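PDB 6RPP: cell division control protein from Pyrococcus abyssi, which contributes here its intein, a HINT-fold domain that probably splices itself out of an MCM-type helicase precursor. Local coordinates for residues V11-G14 with R18-I21; N35-R40 with Y46-I51; Y54-E59 with L127-D132; H97-L102 with R113-G118. The protein carries 2 engineered substitutions. All coordinates share one frame; numbering follows the deposited sequence. Where two conformers were deposited one is given.

Interaction 1: V11-G14 with R18-I21; sequences VVLG and RKKI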
loop_
_atom_site.group_PDB
_atom_site.type_symbol
_atom_site.label_atom_id
_atom_site.label_comp_id
_atom_site.label_asym_id
_atom_site.label_seq_id
_atom_site.Cartn_x
_atom_site.Cartn_y
_atom_site.Cartn_z
ATOM N N VAL A 11 5.652 -5.395 -3.378
ATOM C CA VAL A 11 6.445 -4.517 -2.512
ATOM C C VAL A 11 7.895 -4.589 -2.934
ATOM O O VAL A 11 8.452 -5.688 -3.067
ATOM C CB VAL A 11 6.308 -4.965 -1.051
ATOM C CG1 VAL A 11 7.102 -4.075 -0.134
ATOM C CG2 VAL A 11 4.778 -4.934 -0.643
ATOM N N VAL A 12 8.518 -3.423 -3.143
ATOM C CA VAL A 12 9.958 -3.370 -3.399
ATOM C C VAL A 12 10.730 -3.528 -2.088
ATOM O O VAL A 12 10.600 -2.736 -1.144
ATOM C CB VAL A 12 10.317 -2.075 -4.135
ATOM C CG1 VAL A 12 11.827 -2.029 -4.466
ATOM C CG2 VAL A 12 9.533 -1.956 -5.393
ATOM N N LEU A 13 11.486 -4.606 -1.978
ATOM C CA LEU A 13 12.300 -4.830 -0.801
ATOM C C LEU A 13 13.656 -4.144 -0.958
ATOM O O LEU A 13 14.198 -4.034 -2.063
ATOM C CB LEU A 13 12.491 -6.331 -0.563
ATOM C CG LEU A 13 11.183 -7.075 -0.345
ATOM C CD1 LEU A 13 11.434 -8.596 -0.325
ATOM C CD2 LEU A 13 10.486 -6.624 0.904
ATOM N N GLY A 14 14.180 -3.623 0.157
ATOM C CA GLY A 14 15.467 -2.957 0.105
ATOM C C GLY A 14 16.624 -3.889 -0.095
ATOM O O GLY A 14 17.745 -3.425 -0.325
ATOM N N ARG A 18 11.521 -7.945 -5.553
ATOM C CA ARG A 18 10.205 -7.486 -5.112
ATOM C C ARG A 18 9.248 -8.667 -4.979
ATOM O O ARG A 18 9.465 -9.734 -5.577
ATOM C CB ARG A 18 9.699 -6.426 -6.101
ATOM C CG ARG A 18 9.281 -6.911 -7.471
ATOM C CD ARG A 18 9.187 -5.671 -8.429
ATOM N NE ARG A 18 8.550 -5.911 -9.695
ATOM C CZ ARG A 18 9.243 -6.129 -10.815
ATOM N NH1 ARG A 18 10.566 -6.195 -10.742
ATOM N NH2 ARG A 18 8.605 -6.309 -11.955
ATOM N N LYS A 19 8.267 -8.507 -4.086
ATOM C CA LYS A 19 7.480 -9.636 -3.579
ATOM C C LYS A 19 6.027 -9.206 -3.377
ATOM O O LYS A 19 5.747 -8.112 -2.857
ATOM C CB LYS A 19 8.035 -10.128 -2.225
ATOM C CG LYS A 19 7.601 -11.486 -1.762
ATOM C CD LYS A 19 8.721 -12.078 -0.869
ATOM C CE LYS A 19 8.190 -12.854 0.335
ATOM N NZ LYS A 19 9.225 -12.972 1.422
ATOM N N LYS A 20 5.116 -10.135 -3.694
ATOM C CA LYS A 20 3.694 -9.835 -3.523
ATOM C C LYS A 20 3.401 -9.639 -2.057
ATOM O O LYS A 20 3.819 -10.437 -1.225
ATOM C CB LYS A 20 2.821 -10.975 -4.089
ATOM C CG LYS A 20 2.931 -11.104 -5.600
ATOM C CD LYS A 20 2.085 -12.284 -6.137
ATOM C CE LYS A 20 2.968 -13.429 -6.561
ATOM N NZ LYS A 20 2.212 -14.357 -7.457
ATOM N N ILE A 21 2.642 -8.589 -1.727
ATOM C CA ILE A 21 2.359 -8.322 -0.334
ATOM C C ILE A 21 1.598 -9.489 0.298
ATOM O O ILE A 21 1.767 -9.769 1.488
ATOM C CB ILE A 21 1.603 -6.987 -0.167
ATOM C CG1 ILE A 21 1.528 -6.550 1.307
ATOM C CG2 ILE A 21 0.195 -7.033 -0.805
ATOM C CD1 ILE A 21 0.972 -5.157 1.539
#
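The shortest polar bond of this contact runs from V11 N to K19 O, at 2.8 Å. K19 N returns a hydrogen bond to V11 O at 3.0 Å. V11 and K19 are therefore an antiparallel hydrogen-bonded pair. R18 CA adds a minor C-H...O contact with V11 O at 3.2 Å.

The side chain of V11 is buried. Its CG1 lies anti to the backbone N (chi1 -180°), which leaves CG2 beside that N and directed at I21. V11 CG2 meets I21 CB at 3.8 Å, and the two side chains cross at a slant. I21 is the first residue of helix 21-35, and I24 of that helix also packs on V11. F158 of strand 157-160 touches both V11 and I21. L13 reaches back with CD1 to K19 CB at 4.2 Å, a lighter contact. R18 turns its side chain away, and its NE forms a salt bridge with E10. V12 is bonded through its backbone to L159. This is a short two-stranded antiparallel hairpin, leading straight into a helix, near the start of the chain, within the HINT-type intein splicing fold.

Interaction 2: N35-R40 with Y46-I51; sequences NGKLGR and YAPIDI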
loop_
_atom_site.group_PDB
_atom_site.type_symbol
_atom_site.label_atom_id
_atom_site.label_comp_id
_atom_site.label_asym_id
_atom_site.label_seq_id
_atom_site.Cartn_x
_atom_site.Cartn_y
_atom_site.Cartn_z
ATOM N N ASN A 35 3.444 -19.563 16.958
ATOM C CA ASN A 35 4.318 -19.195 18.054
ATOM C C ASN A 35 3.628 -18.307 19.077
ATOM O O ASN A 35 4.282 -17.837 20.015
ATOM C CB ASN A 35 5.616 -18.565 17.531
ATOM C CG ASN A 35 5.394 -17.260 16.820
ATOM O OD1 ASN A 35 4.335 -16.649 16.949
ATOM N ND2 ASN A 35 6.370 -16.851 16.001
ATOM N N GLY A 36 2.321 -18.080 18.912
ATOM C CA GLY A 36 1.529 -17.346 19.875
ATOM C C GLY A 36 1.534 -15.848 19.695
ATOM O O GLY A 36 1.015 -15.140 20.564
ATOM N N LYS A 37 2.121 -15.340 18.611
ATOM C CA LYS A 37 2.239 -13.907 18.393
ATOM C C LYS A 37 1.163 -13.370 17.468
ATOM O O LYS A 37 1.222 -12.209 17.071
ATOM C CB LYS A 37 3.627 -13.590 17.846
ATOM C CG LYS A 37 4.700 -13.939 18.874
ATOM C CD LYS A 37 6.099 -13.576 18.412
ATOM C CE LYS A 37 7.121 -13.769 19.539
ATOM N NZ LYS A 37 7.112 -15.163 20.079
ATOM N N LEU A 38 0.205 -14.194 17.089
ATOM C CA LEU A 38 -0.827 -13.743 16.166
ATOM C C LEU A 38 -1.757 -12.788 16.888
ATOM O O LEU A 38 -2.209 -13.083 18.007
ATOM C CB LEU A 38 -1.615 -14.938 15.649
ATOM C CG LEU A 38 -2.712 -14.586 14.638
ATOM C CD1 LEU A 38 -2.063 -14.211 13.314
ATOM C CD2 LEU A 38 -3.672 -15.759 14.487
ATOM N N GLY A 39 -2.044 -11.652 16.264
ATOM C CA GLY A 39 -3.004 -10.716 16.807
ATOM C C GLY A 39 -4.302 -10.818 16.034
ATOM O O GLY A 39 -4.305 -11.132 14.857
ATOM N N ARG A 40 -5.408 -10.544 16.700
ATOM C CA ARG A 40 -6.694 -10.614 16.027
ATOM C C ARG A 40 -7.444 -9.311 16.221
ATOM O O ARG A 40 -7.423 -8.738 17.311
ATOM C CB ARG A 40 -7.521 -11.785 16.551
ATOM C CG ARG A 40 -7.018 -13.150 16.091
ATOM C CD ARG A 40 -7.984 -14.250 16.524
ATOM N NE ARG A 40 -7.478 -15.590 16.235
ATOM C CZ ARG A 40 -6.589 -16.234 16.983
ATOM N NH1 ARG A 40 -6.092 -15.659 18.073
ATOM N NH2 ARG A 40 -6.189 -17.452 16.635
ATOM N N TYR A 46 -3.122 -9.506 12.624
ATOM C CA TYR A 46 -1.804 -8.909 12.444
ATOM C C TYR A 46 -0.750 -9.860 12.988
ATOM O O TYR A 46 -1.044 -10.741 13.802
ATOM C CB TYR A 46 -1.680 -7.531 13.115
ATOM C CG TYR A 46 -1.896 -7.506 14.579
ATOM C CD1 TYR A 46 -3.166 -7.385 15.104
ATOM C CD2 TYR A 46 -0.828 -7.534 15.440
ATOM C CE1 TYR A 46 -3.375 -7.343 16.461
ATOM C CE2 TYR A 46 -1.030 -7.478 16.815
ATOM C CZ TYR A 46 -2.293 -7.383 17.308
ATOM O OH TYR A 46 -2.474 -7.331 18.678
ATOM N N ALA A 47 0.474 -9.673 12.507
ATOM C CA ALA A 47 1.582 -10.511 12.919
ATOM C C ALA A 47 2.865 -9.706 12.796
ATOM O O ALA A 47 2.979 -8.849 11.918
ATOM C CB ALA A 47 1.668 -11.772 12.046
ATOM N N PRO A 48 3.857 -9.995 13.600
ATOM C CA PRO A 48 5.136 -9.281 13.478
ATOM C C PRO A 48 5.862 -9.670 12.202
ATOM O O PRO A 48 5.815 -10.819 11.745
ATOM C CB PRO A 48 5.913 -9.741 14.720
ATOM C CG PRO A 48 5.275 -10.947 15.146
ATOM C CD PRO A 48 3.832 -10.939 14.725
ATOM N N ILE A 49 6.576 -8.704 11.635
ATOM C CA ILE A 49 7.523 -8.936 10.548
ATOM C C ILE A 49 8.731 -8.054 10.780
ATOM O O ILE A 49 8.725 -7.148 11.626
ATOM C CB ILE A 49 6.991 -8.597 9.138
ATOM C CG1 ILE A 49 6.393 -7.204 9.155
ATOM C CG2 ILE A 49 6.042 -9.586 8.635
ATOM C CD1 ILE A 49 5.968 -6.761 7.727
ATOM N N ASP A 50 9.805 -8.327 10.002
ATOM C CA ASP A 50 11.004 -7.498 9.991
ATOM C C ASP A 50 11.572 -7.468 8.568
ATOM O O ASP A 50 12.445 -8.261 8.217
ATOM C CB ASP A 50 12.038 -8.029 10.997
ATOM C CG ASP A 50 13.281 -7.172 11.102
ATOM O OD1 ASP A 50 13.367 -6.066 10.519
ATOM O OD2 ASP A 50 14.205 -7.596 11.847
ATOM N N ILE A 51 11.124 -6.522 7.756
ATOM C CA ILE A 51 11.579 -6.455 6.380
ATOM C C ILE A 51 11.954 -5.014 6.061
ATOM O O ILE A 51 11.622 -4.090 6.802
ATOM C CB ILE A 51 10.508 -6.973 5.392
ATOM C CG1 ILE A 51 9.311 -6.054 5.416
ATOM C CG2 ILE A 51 10.066 -8.367 5.788
ATOM C CD1 ILE A 51 8.262 -6.489 4.440
#
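G39 and Y46 form an antiparallel hydrogen-bonded pair, with G39 N giving to Y46 O at 2.8 Å and Y46 N giving to G39 O at 3.0 Å.

Y46 folds its ring over the glycine. Its CG stands between the backbone N and the carbonyl carbon (chi1 60°), and this swings the ring across the pair. G39 CA lies over one ring face, 3.5 Å from the ring centroid, in a CH-pi contact. A side chain on G39 would run into Y46 CZ, so the glycine makes room for the ring. Replacing Y46 by an alanine would remove the ring; G39 CA would probably lose its aromatic cover and W72 its ring partner.

The pair belongs to the beta hairpin of strands 39-41 and 44-56, at the outer edge of a four-stranded antiparallel sheet. Strand 63-75 flanks 44-56 on its other side. Next to the pair, L38 CD1 rests against Y46 O at 3.6 Å, and L38 also packs on I29 and E33 of helix 21-35. Two residues along the strand, P48 CD lies 3.7 Å from K37 O and 4.1 Å from K37 CB. K37 N is fixed by N35 OD1 at 3.1 Å, an Asx turn where the chain leaves the helix.

Interaction 3: Y54-E59 with L127-D132; sequences YSLDLE and LSVSWD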
loop_
_atom_site.group_PDB
_atom_site.type_symbol
_atom_site.label_atom_id
_atom_site.label_comp_id
_atom_site.label_asym_id
_atom_site.label_seq_id
_atom_site.Cartn_x
_atom_site.Cartn_y
_atom_site.Cartn_z
ATOM N N TYR A 54 11.100 0.482 0.837
ATOM C CA TYR A 54 11.484 1.843 0.477
ATOM C C TYR A 54 10.312 2.760 0.803
ATOM O O TYR A 54 9.168 2.451 0.454
ATOM C CB TYR A 54 11.835 1.959 -1.017
ATOM C CG TYR A 54 13.176 1.340 -1.344
ATOM C CD1 TYR A 54 14.357 2.025 -1.059
ATOM C CD2 TYR A 54 13.260 0.074 -1.904
ATOM C CE1 TYR A 54 15.566 1.465 -1.343
ATOM C CE2 TYR A 54 14.465 -0.483 -2.203
ATOM C CZ TYR A 54 15.614 0.219 -1.924
ATOM O OH TYR A 54 16.832 -0.321 -2.210
ATOM N N SER A 55 10.626 3.886 1.447
ATOM C CA SER A 55 9.619 4.860 1.837
ATOM C C SER A 55 9.964 6.257 1.352
ATOM O O SER A 55 11.125 6.658 1.341
ATOM C CB SER A 55 9.451 4.859 3.307
ATOM O OG SER A 55 9.129 3.541 3.741
ATOM N N LEU A 56 8.930 6.994 0.976
ATOM C CA LEU A 56 9.080 8.413 0.657
ATOM C C LEU A 56 9.026 9.287 1.908
ATOM O O LEU A 56 8.166 9.112 2.779
ATOM C CB LEU A 56 7.982 8.831 -0.309
ATOM C CG LEU A 56 7.980 10.254 -0.857
ATOM C CD1 LEU A 56 9.221 10.540 -1.676
ATOM C CD2 LEU A 56 6.710 10.447 -1.677
ATOM N N ASP A 57 9.966 10.238 1.994
ATOM C CA ASP A 57 9.911 11.350 2.938
ATOM C C ASP A 57 9.098 12.443 2.263
ATOM O O ASP A 57 9.569 13.058 1.304
ATOM C CB ASP A 57 11.343 11.785 3.253
ATOM C CG ASP A 57 11.424 12.901 4.261
ATOM O OD1 ASP A 57 10.551 13.785 4.296
ATOM O OD2 ASP A 57 12.409 12.905 5.015
ATOM N N LEU A 58 7.879 12.692 2.745
ATOM C CA LEU A 58 7.045 13.617 1.993
ATOM C C LEU A 58 7.520 15.060 2.099
ATOM O O LEU A 58 7.249 15.849 1.189
ATOM C CB LEU A 58 5.599 13.494 2.434
ATOM C CG LEU A 58 5.176 12.269 1.633
ATOM C CD1 LEU A 58 4.301 11.435 2.449
ATOM C CD2 LEU A 58 4.547 12.669 0.307
ATOM N N GLU A 59 8.260 15.422 3.150
ATOM C CA GLU A 59 8.722 16.801 3.228
ATOM C C GLU A 59 9.869 17.084 2.271
ATOM O O GLU A 59 9.949 18.178 1.693
ATOM C CB GLU A 59 9.167 17.120 4.665
ATOM C CG GLU A 59 8.078 16.995 5.697
ATOM C CD GLU A 59 8.416 17.719 7.003
ATOM O OE1 GLU A 59 9.385 18.509 7.033
ATOM O OE2 GLU A 59 7.687 17.520 7.970
ATOM N N LEU A 127 14.040 5.920 -11.537
ATOM C CA LEU A 127 14.521 6.071 -10.168
ATOM C C LEU A 127 14.160 7.425 -9.561
ATOM O O LEU A 127 14.706 7.775 -8.506
ATOM C CB LEU A 127 16.048 5.858 -10.128
ATOM C CG LEU A 127 16.391 4.372 -10.416
ATOM C CD1 LEU A 127 17.882 4.089 -10.475
ATOM C CD2 LEU A 127 15.709 3.421 -9.404
ATOM N N SER A 128 13.269 8.196 -10.206
ATOM C CA SER A 128 12.915 9.552 -9.788
ATOM C C SER A 128 11.531 9.580 -9.175
ATOM O O SER A 128 10.587 8.988 -9.719
ATOM C CB SER A 128 12.941 10.527 -10.965
ATOM O OG SER A 128 14.257 10.600 -11.501
ATOM N N VAL A 129 11.396 10.307 -8.057
ATOM C CA VAL A 129 10.065 10.527 -7.521
ATOM C C VAL A 129 9.299 11.420 -8.484
ATOM O O VAL A 129 9.831 12.437 -8.991
ATOM C CB VAL A 129 10.131 11.140 -6.103
ATOM C CG1 VAL A 129 8.715 11.502 -5.604
ATOM C CG2 VAL A 129 10.894 10.264 -5.128
ATOM N N SER A 130 8.039 11.064 -8.737
ATOM C CA SER A 130 7.198 11.779 -9.690
ATOM C C SER A 130 5.776 11.939 -9.163
ATOM O O SER A 130 5.169 10.987 -8.639
ATOM C CB SER A 130 7.181 11.028 -11.031
ATOM O OG SER A 130 6.189 11.585 -11.889
ATOM N N TRP A 131 5.236 13.127 -9.309
ATOM C CA TRP A 131 3.818 13.348 -9.022
ATOM C C TRP A 131 3.036 13.078 -10.301
ATOM O O TRP A 131 3.187 13.795 -11.313
ATOM C CB TRP A 131 3.557 14.761 -8.486
ATOM C CG TRP A 131 4.151 14.913 -7.113
ATOM C CD1 TRP A 131 5.330 15.525 -6.794
ATOM C CD2 TRP A 131 3.588 14.470 -5.885
ATOM N NE1 TRP A 131 5.540 15.477 -5.444
ATOM C CE2 TRP A 131 4.478 14.844 -4.855
ATOM C CE3 TRP A 131 2.411 13.804 -5.546
ATOM C CZ2 TRP A 131 4.236 14.551 -3.519
ATOM C CZ3 TRP A 131 2.171 13.513 -4.209
ATOM C CH2 TRP A 131 3.085 13.877 -3.220
ATOM N N ASP A 132 2.142 12.087 -10.261
ATOM C CA ASP A 132 1.615 11.456 -11.458
ATOM C C ASP A 132 0.085 11.520 -11.447
ATOM O O ASP A 132 -0.543 10.983 -10.530
ATOM C CB ASP A 132 2.131 9.999 -11.491
ATOM C CG ASP A 132 1.745 9.243 -12.727
ATOM O OD1 ASP A 132 1.123 9.804 -13.648
ATOM O OD2 ASP A 132 2.087 8.016 -12.730
#
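L56 and V129 meet where two antiparallel sheets of the intein splicing fold come together. L56 lies on the long strand 44-56 of the four-stranded sheet. V129 lies on strand 128-140 of the six-stranded sheet. No hydrogen bond joins the two segments, and the contact is made by apolar side chains.

The inner part is the tighter one. L56 CD1 touches both methyls of V129, at 3.8 Å from V129 CG2 and 4.1 Å from V129 CG1. L56 has its CG anti to the backbone N (chi1 -176°), which carries the branch across to the valine. A122 also packs on the buried L56, and V63 on V129. The backbones stay well apart, with 8.5 Å between L56 CA and V129 CA.

The outer side is looser. E59 and S128 are exposed. The D57 carboxylate is engaged outside the contact: OD2 forms a salt bridge with R64, and OD1 accepts from T60 N and, weakly, from E59 N. The second contact, L58 with W131, is lighter, and both residues are partly exposed. L61, K120 and L102 also lie against the indole. The leucine comes to the rim of the ring, near its plane: L58 CD2 stands 4.0 Å from W131 CH2.

Interaction 4: H97-L102 with R113-G118; sequences HPFFVL and RDLEEG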
loop_
_atom_site.group_PDB
_atom_site.type_symbol
_atom_site.label_atom_id
_atom_site.label_comp_id
_atom_site.label_asym_id
_atom_site.label_seq_id
_atom_site.Cartn_x
_atom_site.Cartn_y
_atom_site.Cartn_z
ATOM N N HIS A 97 -8.780 3.321 1.097
ATOM C CA HIS A 97 -7.328 3.397 1.152
ATOM C C HIS A 97 -6.870 4.789 0.734
ATOM O O HIS A 97 -7.235 5.240 -0.367
ATOM C CB HIS A 97 -6.759 2.347 0.209
ATOM C CG HIS A 97 -5.274 2.347 0.136
ATOM N ND1 HIS A 97 -4.492 1.615 0.998
ATOM C CD2 HIS A 97 -4.431 2.975 -0.717
ATOM C CE1 HIS A 97 -3.220 1.862 0.741
ATOM N NE2 HIS A 97 -3.151 2.637 -0.331
ATOM N N PRO A 98 -6.043 5.478 1.533
ATOM C CA PRO A 98 -5.657 6.845 1.176
ATOM C C PRO A 98 -4.400 6.889 0.324
ATOM O O PRO A 98 -3.510 6.051 0.435
ATOM C CB PRO A 98 -5.425 7.515 2.535
ATOM C CG PRO A 98 -5.025 6.413 3.426
ATOM C CD PRO A 98 -5.726 5.158 2.935
ATOM N N PHE A 99 -4.339 7.933 -0.514
ATOM C CA PHE A 99 -3.204 8.265 -1.349
ATOM C C PHE A 99 -2.716 9.646 -0.966
ATOM O O PHE A 99 -3.497 10.484 -0.554
ATOM C CB PHE A 99 -3.578 8.270 -2.849
ATOM C CG PHE A 99 -3.781 6.914 -3.403
ATOM C CD1 PHE A 99 -5.002 6.276 -3.212
ATOM C CD2 PHE A 99 -2.835 6.309 -4.167
ATOM C CE1 PHE A 99 -5.229 4.986 -3.730
ATOM C CE2 PHE A 99 -3.024 5.017 -4.674
ATOM C CZ PHE A 99 -4.224 4.358 -4.490
ATOM N N PHE A 100 -1.402 9.843 -1.048
ATOM C CA PHE A 100 -0.815 11.177 -1.003
ATOM C C PHE A 100 -1.150 11.924 -2.288
ATOM O O PHE A 100 -0.813 11.444 -3.378
ATOM C CB PHE A 100 0.704 11.066 -0.869
ATOM C CG PHE A 100 1.145 10.200 0.287
ATOM C CD1 PHE A 100 1.099 10.685 1.584
ATOM C CD2 PHE A 100 1.574 8.908 0.065
ATOM C CE1 PHE A 100 1.488 9.887 2.652
ATOM C CE2 PHE A 100 1.952 8.102 1.118
ATOM C CZ PHE A 100 1.930 8.580 2.400
ATOM N N VAL A 101 -1.777 13.103 -2.177
ATOM C CA VAL A 101 -2.127 13.902 -3.348
ATOM C C VAL A 101 -1.495 15.270 -3.205
ATOM O O VAL A 101 -1.692 15.950 -2.191
ATOM C CB VAL A 101 -3.651 14.055 -3.539
ATOM C CG1 VAL A 101 -3.940 14.996 -4.704
ATOM C CG2 VAL A 101 -4.271 12.679 -3.795
ATOM N N LEU A 102 -0.791 15.699 -4.235
ATOM C CA LEU A 102 -0.207 17.028 -4.244
ATOM C C LEU A 102 -1.189 17.975 -4.912
ATOM O O LEU A 102 -1.451 17.861 -6.109
ATOM C CB LEU A 102 1.116 17.007 -4.992
ATOM C CG LEU A 102 1.764 18.368 -5.229
ATOM C CD1 LEU A 102 2.297 18.965 -3.930
ATOM C CD2 LEU A 102 2.868 18.233 -6.273
ATOM N N ARG A 113 -11.674 6.236 -3.226
ATOM C CA ARG A 113 -13.006 6.522 -3.747
ATOM C C ARG A 113 -13.278 8.013 -3.903
ATOM O O ARG A 113 -14.294 8.376 -4.511
ATOM C CB ARG A 113 -14.079 5.919 -2.842
ATOM C CG ARG A 113 -14.203 6.543 -1.456
ATOM C CD ARG A 113 -15.291 5.818 -0.656
ATOM N NE ARG A 113 -15.345 6.293 0.728
ATOM C CZ ARG A 113 -15.960 5.650 1.714
ATOM N NH1 ARG A 113 -16.577 4.497 1.474
ATOM N NH2 ARG A 113 -15.951 6.163 2.939
ATOM N N ASP A 114 -12.414 8.875 -3.360
ATOM C CA ASP A 114 -12.545 10.330 -3.496
ATOM C C ASP A 114 -11.588 10.902 -4.547
ATOM O O ASP A 114 -11.660 12.104 -4.839
ATOM C CB ASP A 114 -12.259 11.011 -2.143
ATOM C CG ASP A 114 -13.227 10.583 -1.038
ATOM O OD1 ASP A 114 -14.244 9.937 -1.351
ATOM O OD2 ASP A 114 -12.965 10.889 0.149
ATOM N N LEU A 115 -10.716 10.065 -5.123
ATOM C CA LEU A 115 -9.795 10.522 -6.168
ATOM C C LEU A 115 -10.528 10.897 -7.438
ATOM O O LEU A 115 -11.535 10.279 -7.817
ATOM C CB LEU A 115 -8.802 9.438 -6.548
ATOM C CG LEU A 115 -7.713 9.029 -5.572
ATOM C CD1 LEU A 115 -7.009 7.827 -6.194
ATOM C CD2 LEU A 115 -6.722 10.121 -5.428
ATOM N N GLU A 116 -10.023 11.927 -8.081
ATOM C CA GLU A 116 -10.556 12.360 -9.356
ATOM C C GLU A 116 -9.451 12.256 -10.393
ATOM O O GLU A 116 -8.268 12.375 -10.071
ATOM C CB GLU A 116 -11.088 13.795 -9.291
ATOM C CG GLU A 116 -12.096 14.035 -8.160
ATOM C CD GLU A 116 -13.524 13.622 -8.512
ATOM O OE1 GLU A 116 -13.990 13.928 -9.636
ATOM O OE2 GLU A 116 -14.189 13.004 -7.646
ATOM N N GLU A 117 -9.851 12.050 -11.645
ATOM C CA GLU A 117 -8.866 12.109 -12.711
ATOM C C GLU A 117 -8.140 13.440 -12.698
ATOM O O GLU A 117 -8.768 14.507 -12.589
ATOM C CB GLU A 117 -9.539 11.869 -14.061
ATOM C CG GLU A 117 -10.242 10.525 -14.055
ATOM C CD GLU A 117 -10.934 10.183 -15.366
ATOM O OE1 GLU A 117 -10.805 10.965 -16.347
ATOM O OE2 GLU A 117 -11.595 9.114 -15.389
ATOM N N GLY A 118 -6.805 13.369 -12.813
ATOM C CA GLY A 118 -5.940 14.537 -12.745
ATOM C C GLY A 118 -5.281 14.748 -11.395
ATOM O O GLY A 118 -4.283 15.482 -11.316
#
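L115 sets one methyl against F99 and the other against V101. L115 CD1 lies over one face of the F99 ring, 3.9 Å from F99 CD1 and 4.2 Å from F99 CE1. The two side chains cross at about a right angle. L115 CD2 meets V101 CG2 at 3.9 Å, and here the side chains pass each other in opposite directions. All three residues are buried, and no hydrogen bond links the two segments. L115 CG is anti to the carbonyl carbon (chi1 -70°), which carries the branch to strand 98-103; its two methyls divide between F99 and V101.

F99 and V101 lie two apart on that strand and point to the same side. The strand forms a beta hairpin with 106-111 at the edge of the six-stranded antiparallel sheet. Backbone bonds from F99 to R110 and from V101 to A108 hold the two in place. The loop 112-119 then brings L115 back over the sheet face.

Further out, V83 packs on both F99 and L115, while V134 and I137 touch L115 from strand 128-140. Beyond L115, E116 N is bonded to N119 OD1. At the start of the strand, F99 CE1 lies at the edge of the H97 ring, in its plane. H97 closes a T-P-T-H sequence that matches the TxxH motif of intein block B. V5 packs on this histidine.

Interactions 1, 2 and 3 follow one another along the chain, while interaction 4 is nested within the loop that interaction 3 closes. Interaction 1 touches both interaction 2 and interaction 3: L13 CD2 meets I51 CD1 of interaction 2 at 4.2 Å, and V12 CG1 meets Y54 CD2 of interaction 3 at 3.6 Å. Interactions 2 and 3 share strand 44-56, but their centres are 29 Å apart. Interaction 3 passes the packing on to interaction 4, with W131 CE3 at 3.5 Å from L102 CB. Interactions 2 and 4 lie on opposite sides of the chain's centre, about 30 Å between centres, and the block B-like histidine of interaction 4 is thus remote from interaction 2.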